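Local coordinates for protein thiamine pyrophosphokinase (Saccharomyces cerevisiae, PDB 1IG0) that transfers pyrophosphate from ATP to thiamine, making thiamine diphosphate and AMP, and works as a homodimer, at residues 112-124 with 155-167. Sequence-based numbering, arbitrary orientation.
Sequences NKVTIIKQTTQYS and SNHGIELEKGIHT. With VIB (3-(4-amino-2-methyl-pyrimidin-5-ylmethyl)-5-(2-hydroxy-ethyl)-4-methyl-thiazol-3-ium), chain D.
Asn156 and Lys118 are joined by two hydrogen bonds where the outermost strand of the parallel part of the large mixed sheet in this alpha-beta-alpha enzyme, 115-118, meets the loop that leads into helix 164-175. One edge of the strand pairs with strand 93-96; the other meets side-chain amides. Asn156 OD1 accepts from Lys118 N, nearly straight at 169°, through a lone pair in its carbonyl plane, while Asn156 ND2 donates to Lys118 O, gripping both polar backbone atoms of one residue, and to Ile159 O of its own loop. Gln119, bent at chi2 (-72°), turns its amide into the turn before the helix. There Gln119 NE2 donates to Lys118 O and, at 2.8 Å, to Glu160 O, both near the amide plane, and Gln119 OE1 receives Ile165 N of the first helical turn from above its carbonyl plane. Beyond the strand, two backbone bonds join the loops, Thr120 N to Leu161 O and Thr121 N to Glu162 O.

Apolar packing lies beside these bonds: Ile117 CD1 meets Ile159 CD1 at 3.5 Å, and Ile165 CG1 approaches Ile117 CG2. Thr115 CG2 sits over one face of the His157 ring in a CH-pi contact, and a water links His157 NE2 to Ile116 N.

Past Thr121, whose OG1 accepts from Tyr123 N in an ST turn, the chain enters the thiamine pocket, completed by the second subunit, where Gln122 O accepts from the ligand's N4A at 3.0 Å.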
ATOM      1  N   ASN B 112     -12.353 -32.315   7.243  1.00 35.36           N
ATOM      2  CA  ASN B 112     -11.106 -32.779   6.642  1.00 34.88           C
ATOM      3  C   ASN B 112      -9.892 -32.657   7.563  1.00 34.33           C
ATOM      4  O   ASN B 112      -8.750 -32.580   7.108  1.00 34.22           O
ATOM      5  CB  ASN B 112     -10.859 -32.051   5.319  1.00 35.50           C
ATOM      6  CG  ASN B 112     -11.714 -32.601   4.192  1.00 36.09           C
ATOM      7  OD1 ASN B 112     -11.546 -33.748   3.776  1.00 36.63           O
ATOM      8  ND2 ASN B 112     -12.643 -31.790   3.697  1.00 35.97           N
ATOM      9  N   LYS B 113     -10.165 -32.636   8.862  1.00 33.56           N
ATOM     10  CA  LYS B 113      -9.146 -32.583   9.905  1.00 32.30           C
ATOM     11  C   LYS B 113      -8.151 -31.425   9.932  1.00 31.01           C
ATOM     12  O   LYS B 113      -7.027 -31.587  10.405  1.00 30.84           O
ATOM     13  CB  LYS B 113      -8.374 -33.904   9.920  1.00 33.29           C
ATOM     14  CG  LYS B 113      -9.272 -35.132   9.976  1.00 34.78           C
ATOM     15  CD  LYS B 113     -10.265 -35.042  11.125  1.00 36.09           C
ATOM     16  CE  LYS B 113     -11.196 -36.244  11.142  1.00 36.95           C
ATOM     17  NZ  LYS B 113     -12.210 -36.147  12.228  1.00 38.72           N
ATOM     18  N   VAL B 114      -8.548 -30.260   9.433  1.00 28.51           N
ATOM     19  CA  VAL B 114      -7.653 -29.109   9.480  1.00 26.59           C
ATOM     20  C   VAL B 114      -7.655 -28.633  10.928  1.00 25.67           C
ATOM     21  O   VAL B 114      -8.708 -28.582  11.563  1.00 25.07           O
ATOM     22  CB  VAL B 114      -8.145 -27.953   8.582  1.00 25.52           C
ATOM     23  CG1 VAL B 114      -7.329 -26.692   8.859  1.00 25.00           C
ATOM     24  CG2 VAL B 114      -8.023 -28.344   7.120  1.00 24.65           C
ATOM     25  N   THR B 115      -6.485 -28.299  11.459  1.00 25.11           N
ATOM     26  CA  THR B 115      -6.409 -27.829  12.835  1.00 23.89           C
ATOM     27  C   THR B 115      -6.894 -26.386  12.883  1.00 23.98           C
ATOM     28  O   THR B 115      -6.193 -25.469  12.456  1.00 23.28           O
ATOM     29  CB  THR B 115      -4.971 -27.900  13.383  1.00 23.82           C
ATOM     30  OG1 THR B 115      -4.513 -29.257  13.347  1.00 23.31           O
ATOM     31  CG2 THR B 115      -4.921 -27.391  14.820  1.00 23.12           C
ATOM     32  N   ILE B 116      -8.105 -26.198  13.396  1.00 23.22           N
ATOM     33  CA  ILE B 116      -8.701 -24.872  13.491  1.00 23.48           C
ATOM     34  C   ILE B 116      -8.573 -24.340  14.912  1.00 23.46           C
ATOM     35  O   ILE B 116      -9.015 -24.979  15.866  1.00 24.07           O
ATOM     36  CB  ILE B 116     -10.186 -24.914  13.080  1.00 23.69           C
ATOM     37  CG1 ILE B 116     -10.309 -25.499  11.668  1.00 24.77           C
ATOM     38  CG2 ILE B 116     -10.777 -23.513  13.122  1.00 24.16           C
ATOM     39  CD1 ILE B 116     -11.732 -25.679  11.186  1.00 23.59           C
ATOM     40  N   ILE B 117      -7.963 -23.166  15.042  1.00 22.82           N
ATOM     41  CA  ILE B 117      -7.746 -22.544  16.343  1.00 22.72           C
ATOM     42  C   ILE B 117      -8.446 -21.196  16.452  1.00 23.46           C
ATOM     43  O   ILE B 117      -8.239 -20.306  15.626  1.00 22.56           O
ATOM     44  CB  ILE B 117      -6.238 -22.333  16.607  1.00 22.03           C
ATOM     45  CG1 ILE B 117      -5.503 -23.674  16.515  1.00 22.04           C
ATOM     46  CG2 ILE B 117      -6.030 -21.699  17.975  1.00 20.62           C
ATOM     47  CD1 ILE B 117      -3.999 -23.549  16.569  1.00 20.72           C
ATOM     48  N   LYS B 118      -9.270 -21.053  17.483  1.00 24.15           N
ATOM     49  CA  LYS B 118     -10.004 -19.817  17.711  1.00 25.22           C
ATOM     50  C   LYS B 118      -9.280 -18.927  18.720  1.00 24.94           C
ATOM     51  O   LYS B 118      -8.825 -19.394  19.765  1.00 24.54           O
ATOM     52  CB  LYS B 118     -11.422 -20.138  18.205  1.00 27.17           C
ATOM     53  CG  LYS B 118     -12.314 -18.924  18.456  1.00 29.35           C
ATOM     54  CD  LYS B 118     -13.766 -19.358  18.635  1.00 32.61           C
ATOM     55  CE  LYS B 118     -14.689 -18.186  18.936  1.00 34.34           C
ATOM     56  NZ  LYS B 118     -14.460 -17.628  20.295  1.00 38.06           N
ATOM     57  N   GLN B 119      -9.162 -17.647  18.378  1.00 24.47           N
ATOM     58  CA  GLN B 119      -8.522 -16.644  19.228  1.00 24.45           C
ATOM     59  C   GLN B 119      -9.390 -15.395  19.118  1.00 24.92           C
ATOM     60  O   GLN B 119      -9.502 -14.803  18.045  1.00 25.14           O
ATOM     61  CB  GLN B 119      -7.098 -16.357  18.743  1.00 24.60           C
ATOM     62  CG  GLN B 119      -6.129 -17.512  18.963  1.00 23.44           C
ATOM     63  CD  GLN B 119      -5.758 -17.693  20.426  1.00 23.15           C
ATOM     64  OE1 GLN B 119      -4.859 -17.023  20.939  1.00 23.71           O
ATOM     65  NE2 GLN B 119      -6.460 -18.590  21.108  1.00 23.19           N
ATOM     66  N   THR B 120      -9.998 -14.994  20.230  1.00 24.18           N
ATOM     67  CA  THR B 120     -10.909 -13.853  20.241  1.00 24.64           C
ATOM     68  C   THR B 120     -10.333 -12.463  20.501  1.00 24.38           C
ATOM     69  O   THR B 120     -11.012 -11.464  20.259  1.00 23.90           O
ATOM     70  CB  THR B 120     -12.032 -14.071  21.272  1.00 25.36           C
ATOM     71  OG1 THR B 120     -11.479 -14.051  22.593  1.00 26.29           O
ATOM     72  CG2 THR B 120     -12.713 -15.410  21.043  1.00 26.35           C
ATOM     73  N   THR B 121      -9.099 -12.382  20.987  1.00 23.91           N
ATOM     74  CA  THR B 121      -8.513 -11.078  21.287  1.00 23.86           C
ATOM     75  C   THR B 121      -8.558 -10.106  20.116  1.00 24.05           C
ATOM     76  O   THR B 121      -8.191 -10.446  18.991  1.00 23.87           O
ATOM     77  CB  THR B 121      -7.050 -11.198  21.756  1.00 23.31           C
ATOM     78  OG1 THR B 121      -6.571  -9.904  22.144  1.00 24.08           O
ATOM     79  CG2 THR B 121      -6.169 -11.747  20.642  1.00 23.85           C
ATOM     80  N   GLN B 122      -9.019  -8.892  20.394  1.00 24.68           N
ATOM     81  CA  GLN B 122      -9.102  -7.851  19.382  1.00 25.48           C
ATOM     82  C   GLN B 122      -7.936  -6.882  19.546  1.00 24.89           C
ATOM     83  O   GLN B 122      -7.992  -5.748  19.074  1.00 24.13           O
ATOM     84  CB  GLN B 122     -10.425  -7.090  19.502  1.00 27.85           C
ATOM     85  CG  GLN B 122     -11.657  -7.914  19.167  1.00 29.73           C
ATOM     86  CD  GLN B 122     -11.545  -8.603  17.821  1.00 31.55           C
ATOM     87  OE1 GLN B 122     -11.151  -9.767  17.736  1.00 32.29           O
ATOM     88  NE2 GLN B 122     -11.878  -7.880  16.758  1.00 31.39           N
ATOM     89  N   TYR B 123      -6.887  -7.332  20.227  1.00 23.74           N
ATOM     90  CA  TYR B 123      -5.714  -6.495  20.443  1.00 23.55           C
ATOM     91  C   TYR B 123      -4.500  -6.991  19.677  1.00 23.29           C
ATOM     92  O   TYR B 123      -3.374  -6.559  19.924  1.00 24.14           O
ATOM     93  CB  TYR B 123      -5.402  -6.389  21.935  1.00 24.25           C
ATOM     94  CG  TYR B 123      -6.383  -5.504  22.664  1.00 25.28           C
ATOM     95  CD1 TYR B 123      -7.674  -5.949  22.953  1.00 25.24           C
ATOM     96  CD2 TYR B 123      -6.044  -4.197  23.009  1.00 26.41           C
ATOM     97  CE1 TYR B 123      -8.604  -5.110  23.566  1.00 26.14           C
ATOM     98  CE2 TYR B 123      -6.966  -3.349  23.621  1.00 26.35           C
ATOM     99  CZ  TYR B 123      -8.242  -3.811  23.895  1.00 26.28           C
ATOM    100  OH  TYR B 123      -9.158  -2.974  24.489  1.00 27.04           O
ATOM    101  N   SER B 124      -4.743  -7.907  18.749  1.00 22.36           N
ATOM    102  CA  SER B 124      -3.698  -8.453  17.899  1.00 21.25           C
ATOM    103  C   SER B 124      -4.363  -8.773  16.568  1.00 21.07           C
ATOM    104  O   SER B 124      -5.541  -9.122  16.523  1.00 21.80           O
ATOM    105  CB  SER B 124      -3.100  -9.727  18.506  1.00 21.76           C
ATOM    106  OG  SER B 124      -3.996 -10.817  18.399  1.00 21.48           O
ATOM    107  N   SER B 155     -11.443 -28.345  24.525  1.00 37.33           N
ATOM    108  CA  SER B 155     -11.882 -27.590  23.360  1.00 35.44           C
ATOM    109  C   SER B 155     -10.787 -26.648  22.872  1.00 33.45           C
ATOM    110  O   SER B 155      -9.912 -26.238  23.636  1.00 32.71           O
ATOM    111  CB  SER B 155     -13.144 -26.790  23.693  1.00 35.91           C
ATOM    112  OG  SER B 155     -12.909 -25.886  24.758  1.00 37.53           O
ATOM    113  N   ASN B 156     -10.845 -26.316  21.588  1.00 31.78           N
ATOM    114  CA  ASN B 156      -9.876 -25.424  20.962  1.00 29.33           C
ATOM    115  C   ASN B 156      -8.455 -25.969  21.085  1.00 28.98           C
ATOM    116  O   ASN B 156      -7.489 -25.213  21.186  1.00 28.43           O
ATOM    117  CB  ASN B 156      -9.968 -24.026  21.584  1.00 28.46           C
ATOM    118  CG  ASN B 156      -9.428 -22.946  20.663  1.00 27.91           C
ATOM    119  OD1 ASN B 156      -9.731 -22.929  19.470  1.00 27.21           O
ATOM    120  ND2 ASN B 156      -8.638 -22.031  21.214  1.00 26.09           N
ATOM    121  N   HIS B 157      -8.342 -27.293  21.074  1.00 27.85           N
ATOM    122  CA  HIS B 157      -7.052 -27.966  21.166  1.00 28.24           C
ATOM    123  C   HIS B 157      -6.248 -27.595  22.411  1.00 28.26           C
ATOM    124  O   HIS B 157      -5.018 -27.642  22.401  1.00 28.63           O
ATOM    125  CB  HIS B 157      -6.236 -27.673  19.904  1.00 28.18           C
ATOM    126  CG  HIS B 157      -6.888 -28.158  18.646  1.00 28.67           C
ATOM    127  ND1 HIS B 157      -6.950 -29.492  18.307  1.00 29.69           N
ATOM    128  CD2 HIS B 157      -7.531 -27.490  17.660  1.00 29.11           C
ATOM    129  CE1 HIS B 157      -7.604 -29.626  17.167  1.00 29.16           C
ATOM    130  NE2 HIS B 157      -7.967 -28.426  16.753  1.00 29.94           N
ATOM    131  N   GLY B 158      -6.951 -27.233  23.481  1.00 27.03           N
ATOM    132  CA  GLY B 158      -6.287 -26.878  24.724  1.00 27.20           C
ATOM    133  C   GLY B 158      -5.641 -25.508  24.736  1.00 26.97           C
ATOM    134  O   GLY B 158      -4.856 -25.194  25.630  1.00 26.66           O
ATOM    135  N   ILE B 159      -5.966 -24.687  23.746  1.00 26.35           N
ATOM    136  CA  ILE B 159      -5.405 -23.344  23.653  1.00 25.43           C
ATOM    137  C   ILE B 159      -6.390 -22.332  24.232  1.00 25.44           C
ATOM    138  O   ILE B 159      -7.552 -22.290  23.826  1.00 25.04           O
ATOM    139  CB  ILE B 159      -5.103 -22.980  22.184  1.00 25.01           C
ATOM    140  CG1 ILE B 159      -4.151 -24.019  21.587  1.00 25.02           C
ATOM    141  CG2 ILE B 159      -4.488 -21.590  22.099  1.00 24.37           C
ATOM    142  CD1 ILE B 159      -3.936 -23.880  20.095  1.00 26.23           C
ATOM    143  N   GLU B 160      -5.923 -21.525  25.181  1.00 25.25           N
ATOM    144  CA  GLU B 160      -6.770 -20.517  25.813  1.00 25.65           C
ATOM    145  C   GLU B 160      -7.406 -19.642  24.731  1.00 26.12           C
ATOM    146  O   GLU B 160      -6.710 -19.051  23.905  1.00 25.76           O
ATOM    147  CB  GLU B 160      -5.942 -19.679  26.791  1.00 26.28           C
ATOM    148  CG  GLU B 160      -6.773 -18.799  27.709  1.00 26.35           C
ATOM    149  CD  GLU B 160      -7.119 -17.469  27.078  1.00 27.27           C
ATOM    150  OE1 GLU B 160      -8.231 -16.958  27.329  1.00 27.20           O
ATOM    151  OE2 GLU B 160      -6.269 -16.925  26.342  1.00 26.37           O
ATOM    152  N   LEU B 161      -8.734 -19.570  24.753  1.00 25.70           N
ATOM    153  CA  LEU B 161      -9.517 -18.828  23.766  1.00 26.15           C
ATOM    154  C   LEU B 161      -9.212 -17.362  23.465  1.00 25.83           C
ATOM    155  O   LEU B 161      -9.237 -16.961  22.302  1.00 25.92           O
ATOM    156  CB  LEU B 161     -11.006 -18.962  24.097  1.00 27.56           C
ATOM    157  CG  LEU B 161     -11.641 -20.299  23.707  1.00 29.07           C
ATOM    158  CD1 LEU B 161     -13.067 -20.371  24.231  1.00 30.12           C
ATOM    159  CD2 LEU B 161     -11.618 -20.441  22.190  1.00 29.67           C
ATOM    160  N   GLU B 162      -8.928 -16.556  24.482  1.00 25.72           N
ATOM    161  CA  GLU B 162      -8.661 -15.143  24.232  1.00 26.55           C
ATOM    162  C   GLU B 162      -7.332 -14.841  23.547  1.00 25.72           C
ATOM    163  O   GLU B 162      -7.305 -14.243  22.471  1.00 25.64           O
ATOM    164  CB  GLU B 162      -8.730 -14.338  25.531  1.00 28.87           C
ATOM    165  CG  GLU B 162      -8.646 -12.831  25.304  1.00 31.96           C
ATOM    166  CD  GLU B 162      -8.557 -12.036  26.593  1.00 33.78           C
ATOM    167  OE1 GLU B 162      -9.304 -12.355  27.542  1.00 35.72           O
ATOM    168  OE2 GLU B 162      -7.749 -11.086  26.651  1.00 35.60           O
ATOM    169  N   LYS B 163      -6.233 -15.253  24.170  1.00 24.84           N
ATOM    170  CA  LYS B 163      -4.907 -14.976  23.630  1.00 23.66           C
ATOM    171  C   LYS B 163      -3.906 -16.098  23.892  1.00 22.09           C
ATOM    172  O   LYS B 163      -2.703 -15.855  23.988  1.00 21.90           O
ATOM    173  CB  LYS B 163      -4.390 -13.675  24.246  1.00 24.80           C
ATOM    174  CG  LYS B 163      -4.450 -13.676  25.766  1.00 26.78           C
ATOM    175  CD  LYS B 163      -4.136 -12.312  26.348  1.00 28.48           C
ATOM    176  CE  LYS B 163      -4.314 -12.319  27.858  1.00 30.25           C
ATOM    177  NZ  LYS B 163      -4.073 -10.977  28.452  1.00 31.06           N
ATOM    178  N   GLY B 164      -4.405 -17.325  23.998  1.00 21.56           N
ATOM    179  CA  GLY B 164      -3.539 -18.462  24.260  1.00 21.55           C
ATOM    180  C   GLY B 164      -2.311 -18.582  23.373  1.00 21.81           C
ATOM    181  O   GLY B 164      -1.206 -18.815  23.867  1.00 21.38           O
ATOM    182  N   ILE B 165      -2.489 -18.433  22.064  1.00 21.82           N
ATOM    183  CA  ILE B 165      -1.364 -18.546  21.143  1.00 22.38           C
ATOM    184  C   ILE B 165      -0.265 -17.534  21.453  1.00 22.48           C
ATOM    185  O   ILE B 165       0.919 -17.845  21.331  1.00 21.35           O
ATOM    186  CB  ILE B 165      -1.816 -18.374  19.673  1.00 23.67           C
ATOM    187  CG1 ILE B 165      -2.733 -19.534  19.270  1.00 24.62           C
ATOM    188  CG2 ILE B 165      -0.603 -18.342  18.748  1.00 24.11           C
ATOM    189  CD1 ILE B 165      -2.058 -20.903  19.290  1.00 25.49           C
ATOM    190  N   HIS B 166      -0.649 -16.326  21.853  1.00 22.89           N
ATOM    191  CA  HIS B 166       0.343 -15.310  22.178  1.00 24.11           C
ATOM    192  C   HIS B 166       1.018 -15.636  23.504  1.00 22.76           C
ATOM    193  O   HIS B 166       2.226 -15.471  23.650  1.00 22.60           O
ATOM    194  CB  HIS B 166      -0.285 -13.919  22.270  1.00 27.54           C
ATOM    195  CG  HIS B 166       0.722 -12.820  22.433  1.00 31.78           C
ATOM    196  ND1 HIS B 166       1.567 -12.429  21.417  1.00 33.85           N
ATOM    197  CD2 HIS B 166       1.047 -12.057  23.504  1.00 33.54           C
ATOM    198  CE1 HIS B 166       2.368 -11.473  21.853  1.00 34.79           C
ATOM    199  NE2 HIS B 166       2.074 -11.229  23.118  1.00 34.62           N
ATOM    200  N   THR B 167       0.232 -16.092  24.474  1.00 22.71           N
ATOM    201  CA  THR B 167       0.777 -16.446  25.782  1.00 22.10           C
ATOM    202  C   THR B 167       1.795 -17.574  25.623  1.00 21.83           C
ATOM    203  O   THR B 167       2.892 -17.521  26.181  1.00 22.41           O
ATOM    204  CB  THR B 167      -0.339 -16.908  26.744  1.00 23.01           C
ATOM    205  OG1 THR B 167      -1.340 -15.887  26.841  1.00 21.93           O
ATOM    206  CG2 THR B 167       0.233 -17.187  28.131  1.00 23.58           C
TER
HETATM  207  CM2 VIB D 701      -5.079   1.425  19.427  1.00 23.81           C
HETATM  208  N4A VIB D 701      -7.326  -2.971  19.866  1.00 22.02           N
HETATM  209  CM4 VIB D 701     -10.059  -4.938  15.931  1.00 22.56           C
HETATM  210  O1  VIB D 701      -6.751  -7.114  13.095  1.00 27.47           O
HETATM  211  C7  VIB D 701      -8.151  -7.155  13.374  1.00 25.84           C
HETATM  212  C6  VIB D 701      -8.369  -7.287  14.902  1.00 24.82           C
HETATM  213  C2  VIB D 701      -6.583  -4.282  16.620  1.00 22.64           C
HETATM  214  S1  VIB D 701      -6.045  -5.824  15.891  1.00 22.51           S
HETATM  215  C5  VIB D 701      -7.810  -6.050  15.594  1.00 24.00           C
HETATM  216  C4  VIB D 701      -8.541  -5.002  16.052  1.00 22.69           C
HETATM  217  N3  VIB D 701      -7.828  -4.082  16.596  1.00 22.37           N
HETATM  218  C7A VIB D 701      -8.402  -2.831  17.171  1.00 22.21           C
HETATM  219  C4A VIB D 701      -7.039  -1.836  19.083  1.00 21.90           C
HETATM  220  N3A VIB D 701      -6.237  -0.808  19.621  1.00 22.35           N
HETATM  221  C2A VIB D 701      -5.936   0.330  18.855  1.00 22.66           C
HETATM  222  N1A VIB D 701      -6.441   0.437  17.547  1.00 21.87           N
HETATM  223  C6A VIB D 701      -7.243  -0.587  17.002  1.00 22.03           C
HETATM  224  C5A VIB D 701      -7.546  -1.729  17.765  1.00 21.94           C
HETATM  225  O   HOH W   1      -9.762 -28.230  14.554  1.00 30.57           O
HETATM  226  O   HOH W   2      -8.338  -8.995  24.457  1.00 47.53           O